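Local coordinates for D-isomer specific 2-hydroxyacid dehydrogenase family protein (Desulfovibrio vulgaris, PDB 5TX7) that probably catalyses the NAD-dependent interconversion of D-2-hydroxyacids and 2-oxoacids, as other dehydrogenases of its family do, at residues D243-A248 / D272-S277; Y98-V103 / G157-R162; R222-M227 / G254-A259; A6-T11 / N52-D57; V70-T75 / I90-V95. One frame throughout, in Å; residues are numbered along the deposited sequence.

Interaction 1: residues D243-A248 / D272-S277; sequences DERAVA and DNPLLS
Helix 244-253 begins beside the short helical turn at 274-277, and the two backbones come nearest at Ala248 and Leu275, with CA atoms 5.5 Å apart. Small Ala248 permits this approach: its CB meets Pro274 CB at 3.8 Å, while Leu275 reaches across toward the first turn of the helix. The fork of that leucine straddles two neighbours, CD1 lying against Glu244 CG at 3.7 Å and CD2 against Val247 CG1 at 3.8 Å. Both segments belong to the Rossmann-type NAD-binding domain, where helix 244-253 leads into strand 256-261; Val247 and Leu275 also touch that strand, through Leu256 and Leu261. Beside the apolar patch, Glu244 and Asn273 run roughly perpendicular, and Asn273 ND2 gives Glu244 OE1 a weak, bent hydrogen bond of 3.2 Å. The other carboxylate oxygen, OE2, accepts from Ser265 N. Asn273 has a second task as N-cap: a chi1 of -172°, which sets CG trans to the main-chain nitrogen, lets OD1 take the Leu275 N-H on an in-plane lone pair at 3.0 Å. Asp243 caps the longer helix less firmly, through a weak bond from Arg245 N to OD1. Pro274 CB sits over one guanidinium face of Arg245.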
# COMPACT_ATOMS: atom_id res chain seq x y z
N ASP A 243 20.66 14.90 -2.39
CA ASP A 243 20.91 16.10 -3.19
C ASP A 243 19.64 16.29 -4.01
O ASP A 243 19.40 15.57 -4.99
CB ASP A 243 22.15 15.93 -4.08
CG ASP A 243 22.39 17.12 -5.04
OD1 ASP A 243 21.60 18.09 -5.04
OD2 ASP A 243 23.37 17.10 -5.80
N GLU A 244 18.80 17.23 -3.58
CA GLU A 244 17.46 17.45 -4.15
C GLU A 244 17.50 17.77 -5.65
O GLU A 244 16.61 17.36 -6.39
CB GLU A 244 16.70 18.54 -3.37
CG GLU A 244 16.38 18.16 -1.91
CD GLU A 244 15.39 19.09 -1.23
OE1 GLU A 244 15.22 20.27 -1.66
OE2 GLU A 244 14.75 18.65 -0.23
N ARG A 245 18.54 18.48 -6.07
CA ARG A 245 18.75 18.83 -7.48
C ARG A 245 18.95 17.59 -8.35
O ARG A 245 18.27 17.39 -9.35
CB ARG A 245 19.95 19.78 -7.61
CG ARG A 245 20.36 20.17 -9.03
CD ARG A 245 19.20 20.70 -9.87
NE ARG A 245 18.62 21.93 -9.31
CZ ARG A 245 17.79 22.75 -9.96
NH1 ARG A 245 17.42 22.52 -11.23
NH2 ARG A 245 17.33 23.84 -9.33
N ALA A 246 19.89 16.75 -7.95
CA ALA A 246 20.20 15.51 -8.67
C ALA A 246 18.99 14.60 -8.80
O ALA A 246 18.77 13.97 -9.85
CB ALA A 246 21.35 14.78 -8.01
N VAL A 247 18.19 14.54 -7.74
CA VAL A 247 16.99 13.69 -7.73
C VAL A 247 15.94 14.25 -8.70
O VAL A 247 15.34 13.50 -9.47
CB VAL A 247 16.46 13.51 -6.29
CG1 VAL A 247 15.13 12.78 -6.27
CG2 VAL A 247 17.48 12.76 -5.44
N ALA A 248 15.74 15.57 -8.69
CA ALA A 248 14.81 16.19 -9.64
C ALA A 248 15.21 15.86 -11.09
O ALA A 248 14.38 15.42 -11.87
CB ALA A 248 14.76 17.69 -9.42
N ASP A 272 9.53 27.03 -5.47
CA ASP A 272 10.67 26.71 -6.34
C ASP A 272 11.62 25.56 -5.87
O ASP A 272 12.70 25.41 -6.44
CB ASP A 272 11.47 28.00 -6.61
CG ASP A 272 12.29 28.49 -5.40
OD1 ASP A 272 12.17 27.97 -4.26
OD2 ASP A 272 13.04 29.47 -5.59
N ASN A 273 11.23 24.77 -4.87
CA ASN A 273 11.95 23.53 -4.56
C ASN A 273 11.88 22.66 -5.81
O ASN A 273 10.79 22.45 -6.34
CB ASN A 273 11.29 22.80 -3.37
CG ASN A 273 12.10 21.60 -2.87
OD1 ASN A 273 12.49 20.74 -3.66
ND2 ASN A 273 12.32 21.52 -1.55
N PRO A 274 13.03 22.16 -6.30
CA PRO A 274 12.99 21.42 -7.58
C PRO A 274 12.14 20.14 -7.52
O PRO A 274 11.60 19.71 -8.54
CB PRO A 274 14.47 21.09 -7.86
CG PRO A 274 15.14 21.16 -6.52
CD PRO A 274 14.40 22.22 -5.75
N LEU A 275 11.99 19.56 -6.33
CA LEU A 275 11.16 18.35 -6.16
C LEU A 275 9.66 18.58 -6.30
O LEU A 275 8.93 17.62 -6.56
CB LEU A 275 11.53 17.63 -4.86
CG LEU A 275 12.98 17.09 -4.86
CD1 LEU A 275 13.41 16.69 -3.46
CD2 LEU A 275 13.17 15.96 -5.86
N LEU A 276 9.20 19.83 -6.19
CA LEU A 276 7.79 20.17 -6.44
C LEU A 276 7.45 20.38 -7.93
O LEU A 276 6.27 20.39 -8.28
CB LEU A 276 7.36 21.39 -5.62
CG LEU A 276 7.15 21.10 -4.15
CD1 LEU A 276 7.15 22.39 -3.35
CD2 LEU A 276 5.84 20.35 -3.91
N SER A 277 8.46 20.55 -8.77
CA SER A 277 8.27 20.66 -10.23
C SER A 277 8.61 19.36 -10.97
O SER A 277 8.40 19.27 -12.19
CB SER A 277 9.15 21.78 -10.79
OG SER A 277 9.07 22.95 -10.00

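Interaction 2: residues Y98-V103 / G157-R162; sequences YGTDSV and GNTGRR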
# COMPACT_ATOMS: atom_id res chain seq x y z
N TYR A 98 8.55 3.74 18.86
CA TYR A 98 7.09 3.90 18.80
C TYR A 98 6.51 3.77 17.37
O TYR A 98 5.37 3.36 17.21
CB TYR A 98 6.65 5.26 19.40
CG TYR A 98 6.95 6.47 18.52
CD1 TYR A 98 6.04 6.92 17.57
CD2 TYR A 98 8.13 7.18 18.68
CE1 TYR A 98 6.33 8.02 16.77
CE2 TYR A 98 8.44 8.27 17.90
CZ TYR A 98 7.53 8.69 16.93
OH TYR A 98 7.83 9.77 16.13
N GLY A 99 7.28 4.17 16.37
CA GLY A 99 6.77 4.33 15.02
C GLY A 99 7.40 3.41 13.97
O GLY A 99 7.30 3.70 12.76
N THR A 100 8.00 2.32 14.40
CA THR A 100 8.65 1.36 13.50
C THR A 100 7.70 0.86 12.43
O THR A 100 8.00 0.88 11.24
CB THR A 100 9.17 0.13 14.29
OG1 THR A 100 10.12 0.55 15.27
CG2 THR A 100 9.81 -0.90 13.35
N ASP A 101 6.53 0.42 12.84
CA ASP A 101 5.55 -0.12 11.90
C ASP A 101 4.88 0.97 11.08
O ASP A 101 4.59 0.77 9.90
CB ASP A 101 4.52 -0.93 12.64
CG ASP A 101 5.10 -2.21 13.23
OD1 ASP A 101 5.57 -3.05 12.43
OD2 ASP A 101 5.08 -2.39 14.48
N SER A 102 4.61 2.12 11.71
CA SER A 102 4.03 3.26 11.01
C SER A 102 4.91 3.65 9.83
O SER A 102 4.43 3.77 8.70
CB SER A 102 3.86 4.44 11.96
OG SER A 102 3.01 5.44 11.40
N VAL A 103 6.22 3.78 10.09
CA VAL A 103 7.16 4.25 9.07
C VAL A 103 7.36 3.22 7.97
O VAL A 103 7.23 3.56 6.78
CB VAL A 103 8.51 4.72 9.69
CG1 VAL A 103 9.55 5.04 8.64
CG2 VAL A 103 8.26 5.99 10.54
N GLY A 157 18.49 -0.71 11.11
CA GLY A 157 17.87 -0.73 12.43
C GLY A 157 16.48 -1.34 12.34
O GLY A 157 16.15 -2.01 11.36
N ASN A 158 15.65 -1.07 13.34
CA ASN A 158 14.31 -1.69 13.44
C ASN A 158 13.41 -1.42 12.22
O ASN A 158 12.75 -2.34 11.74
CB ASN A 158 13.58 -1.20 14.70
CG ASN A 158 14.27 -1.63 15.99
OD1 ASN A 158 14.45 -0.83 16.90
ND2 ASN A 158 14.64 -2.89 16.09
N THR A 159 13.38 -0.17 11.75
CA THR A 159 12.48 0.22 10.67
C THR A 159 12.92 -0.45 9.36
O THR A 159 12.14 -1.13 8.70
CB THR A 159 12.44 1.74 10.51
OG1 THR A 159 12.01 2.33 11.73
CG2 THR A 159 11.46 2.16 9.47
N GLY A 160 14.20 -0.27 9.03
CA GLY A 160 14.85 -0.97 7.94
C GLY A 160 14.58 -2.47 7.92
O GLY A 160 14.23 -3.01 6.89
N ARG A 161 14.70 -3.12 9.05
CA ARG A 161 14.44 -4.56 9.14
C ARG A 161 13.00 -4.90 8.86
O ARG A 161 12.72 -5.92 8.22
CB ARG A 161 14.79 -5.10 10.52
CG ARG A 161 16.28 -5.14 10.78
CD ARG A 161 16.53 -5.27 12.27
NE ARG A 161 17.93 -5.06 12.61
CZ ARG A 161 18.40 -5.11 13.85
NH1 ARG A 161 17.58 -5.36 14.88
NH2 ARG A 161 19.69 -4.91 14.09
N ARG A 162 12.08 -4.05 9.35
CA ARG A 162 10.64 -4.19 9.08
C ARG A 162 10.38 -4.03 7.58
O ARG A 162 9.68 -4.84 6.98
CB ARG A 162 9.85 -3.15 9.87
CG ARG A 162 8.37 -3.40 9.99
CD ARG A 162 8.14 -4.55 10.94
NE ARG A 162 7.63 -5.67 10.21
CZ ARG A 162 7.63 -6.91 10.68
NH1 ARG A 162 7.16 -7.89 9.91
NH2 ARG A 162 8.06 -7.21 11.91
O HOH W 1 11.75 2.83 15.16
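Thr100 OG1 holds water 1 at 2.8 Å, and the same water lies 3.5 Å from Thr159 OG1, a weak link that bridges the two helix starts. A further weak bond joins Thr100 OG1 to Gly97 O, just before the helix. Around this polar rim the threonines pack through their methyl groups. In Thr100, CG2 stands anti to the backbone N, which directs the methyl at Asn158 O, 3.6 Å away, and toward Arg162 CB. Thr159 shares the same conformation (OG1 at chi1 -59°), which puts its hydroxyl on the side of the weakly bound water while CG2 meets Val103 CG1 at 3.6 Å. Threonine suits such a place, since its two branches are a hydroxyl and a methyl. Farther along, Asp101 OD1 rests against Arg162 CD at 3.3 Å. The charge partnership is loose: Asp101 OD1 is 4.0 Å from Arg162 NE and well out of the guanidinium plane, so the attraction is electrostatic, with no N-H aimed at the oxygen. The arginine chain bends at chi2 and chi3, and its NH1 makes a weak bond to Ala169 O of the second subunit, whose Arg116 also donates to Ser102 O. Here helix 100-116 meets helix 158-169. Gly157, the N-cap of the latter, and Gly160 in its first turn fit the GxGxxG pattern; the unit of strand 150-154, turn and helix 158-169 is typical of Rossmann dinucleotide-binding domains, where it probably faces the NAD pyrophosphate.

Interaction 3: residues R222-M227 / G254-A259; sequences RRLASM and GRLAGA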
# COMPACT_ATOMS: atom_id res chain seq x y z
N ARG A 222 26.10 10.86 -8.51
CA ARG A 222 26.91 9.68 -8.84
C ARG A 222 26.23 8.35 -8.56
O ARG A 222 26.26 7.45 -9.40
CB ARG A 222 28.26 9.70 -8.10
CG ARG A 222 29.20 8.55 -8.49
CD ARG A 222 30.46 8.51 -7.65
NE ARG A 222 30.15 8.43 -6.22
CZ ARG A 222 30.03 7.32 -5.50
NH1 ARG A 222 29.71 7.43 -4.22
NH2 ARG A 222 30.22 6.10 -6.01
N ARG A 223 25.64 8.22 -7.37
CA ARG A 223 24.90 7.01 -7.03
C ARG A 223 23.64 6.87 -7.86
O ARG A 223 23.27 5.74 -8.22
CB ARG A 223 24.56 6.97 -5.56
CG ARG A 223 25.66 6.30 -4.78
CD ARG A 223 25.78 6.76 -3.36
NE ARG A 223 27.07 6.37 -2.81
CZ ARG A 223 27.58 6.83 -1.68
NH1 ARG A 223 26.90 7.71 -0.94
NH2 ARG A 223 28.77 6.45 -1.28
N LEU A 224 23.00 7.99 -8.18
CA LEU A 224 21.83 7.99 -9.07
C LEU A 224 22.19 7.51 -10.48
O LEU A 224 21.51 6.67 -11.03
CB LEU A 224 21.16 9.36 -9.13
CG LEU A 224 20.41 9.82 -7.87
CD1 LEU A 224 20.10 11.31 -8.00
CD2 LEU A 224 19.16 9.00 -7.63
N ALA A 225 23.30 8.01 -11.02
CA ALA A 225 23.81 7.56 -12.32
C ALA A 225 24.13 6.06 -12.36
O ALA A 225 24.06 5.44 -13.41
CB ALA A 225 25.05 8.34 -12.69
N SER A 226 24.49 5.48 -11.21
CA SER A 226 24.77 4.05 -11.11
C SER A 226 23.52 3.17 -11.13
O SER A 226 23.62 1.97 -11.35
CB SER A 226 25.61 3.74 -9.85
OG SER A 226 24.82 3.62 -8.69
N MET A 227 22.35 3.75 -10.89
CA MET A 227 21.12 2.96 -10.76
C MET A 227 20.60 2.56 -12.13
O MET A 227 20.87 3.24 -13.12
CB MET A 227 20.03 3.73 -10.02
CG MET A 227 20.35 4.00 -8.56
SD MET A 227 19.00 4.80 -7.69
CE MET A 227 18.07 3.31 -7.31
N GLY A 254 14.18 10.18 -16.43
CA GLY A 254 13.66 8.81 -16.46
C GLY A 254 14.53 7.79 -15.75
O GLY A 254 14.19 6.59 -15.73
N ARG A 255 15.64 8.24 -15.16
CA ARG A 255 16.49 7.39 -14.35
C ARG A 255 15.68 6.81 -13.22
O ARG A 255 15.69 5.60 -12.99
CB ARG A 255 17.67 8.19 -13.77
CG ARG A 255 18.55 7.46 -12.75
CD ARG A 255 19.38 6.40 -13.45
NE ARG A 255 20.47 6.97 -14.26
CZ ARG A 255 21.14 6.31 -15.20
NH1 ARG A 255 20.85 5.04 -15.48
NH2 ARG A 255 22.11 6.92 -15.87
N LEU A 256 15.00 7.71 -12.49
CA LEU A 256 14.05 7.32 -11.49
C LEU A 256 12.69 7.34 -12.13
O LEU A 256 12.27 8.39 -12.68
CB LEU A 256 14.07 8.25 -10.29
CG LEU A 256 15.30 8.19 -9.38
CD1 LEU A 256 15.20 9.26 -8.31
CD2 LEU A 256 15.45 6.82 -8.75
N ALA A 257 12.00 6.20 -12.07
CA ALA A 257 10.62 6.10 -12.47
C ALA A 257 9.70 6.79 -11.47
O ALA A 257 8.55 7.09 -11.79
CB ALA A 257 10.20 4.64 -12.63
N GLY A 258 10.20 7.02 -10.26
CA GLY A 258 9.40 7.63 -9.22
C GLY A 258 10.18 7.85 -7.93
O GLY A 258 11.17 7.18 -7.63
N ALA A 259 9.69 8.80 -7.15
CA ALA A 259 10.24 9.07 -5.84
C ALA A 259 9.10 9.35 -4.88
O ALA A 259 8.14 10.02 -5.25
CB ALA A 259 11.19 10.25 -5.91
O HOH W 2 24.77 5.48 -16.16
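Arg255 reaches across from the start of strand 256-261 to the last turn of helix 221-225, two elements of the Rossmann-type NAD-binding domain. Gly254, with positive phi, closes helix 244-253 in a Schellman motif, and the chain leaves it with the CB of Arg255 directed toward segment 222-227. From there CG stands anti to the backbone N (chi1 172°) and comes 3.5 Å from Leu224 O. Bends at the next two torsions lay the chain along the carbonyls of the helix end: CD is 3.2 Å from Leu224 O, and NE passes the same oxygen at too poor an angle for a bond. At the guanidinium, Ala225 O lies over one face, 3.4 Å above the plane, while NH1 is 3.0 Å from Met227 O. NH2 completes the path through water 2, giving it a weak bond of 3.0 Å; that water in turn donates to Ala225 O at 2.8 Å. Carbonyls at the C-terminal end of a helix are partly negative, and a cationic side chain is probably favoured beside those of Leu224 and Ala225 and, just past the helix, that of Met227. Inward of this polar edge the contact becomes apolar. Leu224 lies across Leu256; both are buried and also pack on helix 244-253, through Val247 and Leu251 respectively. Leu224 CD2 touches Leu256 CD1 at 4.0 Å, and the other branch, Leu256 CD2, meets Met227 SD at 4.2 Å.

Interaction 4: residues A6-T11 / N52-D57; sequences ALDGYT and NKVPLD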
# COMPACT_ATOMS: atom_id res chain seq x y z
N ALA A 6 2.09 20.17 28.27
CA ALA A 6 2.40 19.82 26.88
C ALA A 6 2.35 21.09 26.02
O ALA A 6 1.29 21.72 25.88
CB ALA A 6 1.43 18.77 26.37
N LEU A 7 3.50 21.47 25.48
CA LEU A 7 3.63 22.71 24.73
C LEU A 7 3.14 22.60 23.28
O LEU A 7 2.77 23.61 22.69
CB LEU A 7 5.08 23.23 24.77
CG LEU A 7 5.60 23.61 26.16
CD1 LEU A 7 7.09 23.92 26.12
CD2 LEU A 7 4.83 24.79 26.75
N ASP A 8 3.16 21.41 22.71
CA ASP A 8 2.58 21.20 21.38
C ASP A 8 1.99 19.82 21.24
O ASP A 8 2.56 18.96 20.60
CB ASP A 8 3.60 21.50 20.25
CG ASP A 8 4.85 20.64 20.32
OD1 ASP A 8 5.24 20.20 21.42
OD2 ASP A 8 5.47 20.43 19.25
N GLY A 9 0.83 19.62 21.86
CA GLY A 9 0.18 18.32 21.93
C GLY A 9 -0.77 17.98 20.79
O GLY A 9 -1.24 16.84 20.70
N TYR A 10 -1.04 18.93 19.91
CA TYR A 10 -2.04 18.69 18.87
C TYR A 10 -1.64 17.56 17.92
O TYR A 10 -2.43 16.65 17.70
CB TYR A 10 -2.34 19.97 18.08
CG TYR A 10 -3.45 19.80 17.08
CD1 TYR A 10 -4.77 19.59 17.49
CD2 TYR A 10 -3.18 19.80 15.72
CE1 TYR A 10 -5.79 19.42 16.56
CE2 TYR A 10 -4.18 19.63 14.79
CZ TYR A 10 -5.49 19.44 15.20
OH TYR A 10 -6.49 19.29 14.23
N THR A 11 -0.43 17.61 17.37
CA THR A 11 0.07 16.56 16.47
C THR A 11 0.12 15.16 17.13
O THR A 11 -0.17 14.17 16.46
CB THR A 11 1.46 16.88 15.87
OG1 THR A 11 2.40 17.12 16.92
CG2 THR A 11 1.42 18.13 14.97
N ASN A 52 7.26 18.12 21.54
CA ASN A 52 7.56 17.38 20.33
C ASN A 52 8.62 18.17 19.57
O ASN A 52 9.76 17.75 19.48
CB ASN A 52 6.27 17.15 19.51
CG ASN A 52 6.45 16.10 18.43
OD1 ASN A 52 7.55 15.86 17.94
ND2 ASN A 52 5.34 15.47 18.05
N LYS A 53 8.24 19.33 19.06
CA LYS A 53 9.15 20.17 18.28
C LYS A 53 9.30 21.59 18.83
O LYS A 53 9.92 22.43 18.18
CB LYS A 53 8.67 20.25 16.81
CG LYS A 53 8.64 18.93 16.07
CD LYS A 53 10.02 18.30 15.91
CE LYS A 53 9.95 16.97 15.15
NZ LYS A 53 9.63 15.82 16.05
N VAL A 54 8.75 21.87 20.01
CA VAL A 54 8.95 23.19 20.63
C VAL A 54 10.38 23.24 21.17
O VAL A 54 10.79 22.35 21.91
CB VAL A 54 7.94 23.46 21.75
CG1 VAL A 54 8.27 24.77 22.46
CG2 VAL A 54 6.53 23.53 21.15
N PRO A 55 11.15 24.25 20.76
CA PRO A 55 12.56 24.29 21.15
C PRO A 55 12.78 24.71 22.60
O PRO A 55 12.04 25.54 23.10
CB PRO A 55 13.17 25.32 20.18
CG PRO A 55 12.03 26.16 19.76
CD PRO A 55 10.81 25.31 19.80
N LEU A 56 13.78 24.11 23.26
CA LEU A 56 14.18 24.49 24.62
C LEU A 56 15.69 24.64 24.68
O LEU A 56 16.43 23.66 24.61
CB LEU A 56 13.73 23.44 25.62
CG LEU A 56 12.22 23.22 25.73
CD1 LEU A 56 11.95 21.96 26.54
CD2 LEU A 56 11.55 24.45 26.35
N ASP A 57 16.14 25.89 24.80
CA ASP A 57 17.56 26.23 24.89
C ASP A 57 17.96 26.52 26.34
O ASP A 57 17.14 26.38 27.24
CB ASP A 57 17.86 27.44 23.97
CG ASP A 57 17.14 28.73 24.40
OD1 ASP A 57 16.26 28.71 25.27
OD2 ASP A 57 17.47 29.79 23.85
O HOH W 3 3.01 16.49 19.47
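Two nearly straight hydrogen bonds bind the carboxylate of Asp8 to successive backbone amides of the facing loop. Asn52 N donates to Asp8 OD1 at 2.9 Å and Lys53 N to Asp8 OD2 at 3.0 Å, each oxygen using its syn lone pair. Asp8 CG sits between its own backbone N and carbonyl carbon (chi1 60°), a setting that turns the forked end squarely to the two N-H groups. Aspartate is apt here: it satisfies two amides of a loop that has left its strand, and they in turn would help to stabilise a buried negative charge. A second polar group gathers on water 3, which donates to Asp8 O, accepts from Asn52 ND2 at 2.9 Å and bonds Thr11 OG1 at 2.7 Å. The far side of the Asn52 amide is held as well, since Lys53 NZ donates to Asn52 OD1 at 2.8 Å. Apolar contacts adjoin the carboxylate. Val54 CG2 lies against Leu7 CB at 3.9 Å and beside the carboxylate carbon of Asp8, and Leu7 CD1 extends to Leu56 CD2 at 4.5 Å. Trp136 of the second subunit receives Lys53 in a cation-pi contact and packs on Asn52. The two loops leave the C-terminal ends of strands 3-6 and 48-51, parallel neighbours in the five-stranded sheet of the flavodoxin-like domain, while helix 39-43 borders the apolar contacts, Ile39 touching Val54 and Leu56 and Arg42 touching Leu7.

Interaction 5: residues V70-T75 / I90-V95; sequences VSVLAT and IPVSNV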
# COMPACT_ATOMS: atom_id res chain seq x y z
N VAL A 70 12.02 16.80 31.48
CA VAL A 70 11.52 16.98 30.12
C VAL A 70 11.37 15.63 29.42
O VAL A 70 12.31 14.83 29.40
CB VAL A 70 12.43 17.89 29.31
CG1 VAL A 70 11.91 18.04 27.87
CG2 VAL A 70 12.54 19.25 29.99
N SER A 71 10.19 15.37 28.88
CA SER A 71 10.03 14.21 28.01
C SER A 71 9.70 14.69 26.59
O SER A 71 8.81 15.52 26.40
CB SER A 71 8.95 13.26 28.53
OG SER A 71 9.13 11.96 27.98
N VAL A 72 10.45 14.17 25.63
CA VAL A 72 10.30 14.55 24.24
C VAL A 72 9.41 13.53 23.53
O VAL A 72 9.67 12.32 23.60
CB VAL A 72 11.66 14.63 23.53
CG1 VAL A 72 11.49 15.03 22.07
CG2 VAL A 72 12.56 15.61 24.26
N LEU A 73 8.41 14.04 22.81
CA LEU A 73 7.36 13.25 22.17
C LEU A 73 7.80 12.85 20.77
O LEU A 73 7.13 13.13 19.77
CB LEU A 73 6.05 14.04 22.13
CG LEU A 73 5.51 14.60 23.45
CD1 LEU A 73 4.38 15.59 23.20
CD2 LEU A 73 5.05 13.47 24.36
N ALA A 74 8.92 12.15 20.72
CA ALA A 74 9.62 11.82 19.49
C ALA A 74 10.84 10.99 19.85
O ALA A 74 11.19 10.87 21.02
CB ALA A 74 10.06 13.10 18.76
N THR A 75 11.48 10.43 18.84
CA THR A 75 12.77 9.79 19.00
C THR A 75 13.87 10.85 18.92
O THR A 75 14.87 10.79 19.65
CB THR A 75 12.99 8.73 17.91
OG1 THR A 75 11.85 7.85 17.86
CG2 THR A 75 14.24 7.91 18.20
N ILE A 90 18.39 18.50 34.96
CA ILE A 90 17.10 18.13 34.37
C ILE A 90 17.32 16.94 33.43
O ILE A 90 17.89 17.12 32.36
CB ILE A 90 16.49 19.31 33.58
CG1 ILE A 90 16.23 20.50 34.52
CG2 ILE A 90 15.17 18.90 32.90
CD1 ILE A 90 16.03 21.82 33.81
N PRO A 91 16.89 15.73 33.82
CA PRO A 91 16.89 14.60 32.88
C PRO A 91 15.98 14.87 31.69
O PRO A 91 14.90 15.44 31.87
CB PRO A 91 16.33 13.44 33.70
CG PRO A 91 16.41 13.85 35.13
CD PRO A 91 16.37 15.34 35.15
N VAL A 92 16.41 14.46 30.50
CA VAL A 92 15.58 14.56 29.30
C VAL A 92 15.41 13.15 28.77
O VAL A 92 16.39 12.45 28.51
CB VAL A 92 16.22 15.45 28.21
CG1 VAL A 92 15.29 15.56 27.01
CG2 VAL A 92 16.50 16.84 28.75
N SER A 93 14.15 12.74 28.61
CA SER A 93 13.85 11.45 28.02
C SER A 93 13.22 11.59 26.63
O SER A 93 12.53 12.58 26.35
CB SER A 93 12.91 10.66 28.94
OG SER A 93 13.57 10.30 30.14
N ASN A 94 13.46 10.59 25.77
CA ASN A 94 12.75 10.47 24.49
C ASN A 94 11.96 9.17 24.43
O ASN A 94 11.85 8.48 25.44
CB ASN A 94 13.73 10.62 23.31
CG ASN A 94 14.65 9.43 23.14
OD1 ASN A 94 14.75 8.54 24.00
ND2 ASN A 94 15.35 9.41 22.02
N VAL A 95 11.39 8.86 23.27
CA VAL A 95 10.70 7.60 23.04
C VAL A 95 11.21 6.95 21.75
O VAL A 95 10.80 7.35 20.65
CB VAL A 95 9.18 7.82 22.90
CG1 VAL A 95 8.47 6.47 22.78
CG2 VAL A 95 8.63 8.64 24.06
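Strands 69-72 and 92-93 are the two strands of a beta-alpha-beta unit whose connection carries helix 82-87, and they lie side by side in parallel, Val70 paired with Val92 and Ser71 with Ser93. The backbone bonds alternate as parallel pairing requires: Val70 N donates to Pro91 O, Ser93 N to Val70 O at 2.9 Å, and Val72 N to Ser93 O at 2.7 Å. An inverse gamma turn centred on Leu73 follows the regular pairing; beyond it one more backbone bond runs from Val95 N to Ala74 O at 3.0 Å. Here side chains take over the bonding. Asn94 ND2 donates to Thr75 O at 2.8 Å, close to its own amide plane and on a carbonyl lone pair; a chi1 of 71° swings the amide back to this neighbour. Thr75 returns a bond from OG1 to Val95 O at 3.0 Å. Val70 and Val92, whose branched side chains suit the beta conformation, share one face; Val70 CG2 also meets Ile90 CG2, and Val92 CG1 meets Val72 CG2, each at 3.9 Å, with helix 82-87 covering Val92 through Val82 and Ala85. The opposite face carries Ser71 and Ser93, small hydroxyls whose partners come from near the C-terminus: Ser71 OG bonds Asn305 of helix 292-310, and Ser93 OG bonds Val315 O. Such a pairing at the end of a five-stranded parallel sheet, in the order 2-1-3-4-5, is typical of the flavodoxin-like substrate-binding domain of D-2-hydroxyacid dehydrogenases.

Overall arrangement
Interactions 4 and 5 belong to the five-stranded sheet near the N-terminus, are buried, and touch where Asn52 meets Leu73 and Ala74; interaction 5 is mainly backbone pairing, interaction 4 a carboxylate and water bridging two loops. Interactions 1 and 3 lie in the NAD-binding domain, their centres 13 Å apart, and meet where Leu224 of interaction 3 packs on Ala246 and Val247 of helix 244-253; both couple leucine packing with a polar edge, interaction 3 being the more buried. Interaction 2 is a surface contact between these groups, resting on methyls, a water and loose charges. It touches interaction 5, where Tyr98 packs on Thr75 and Ala74, and like interaction 4 it reaches the second subunit.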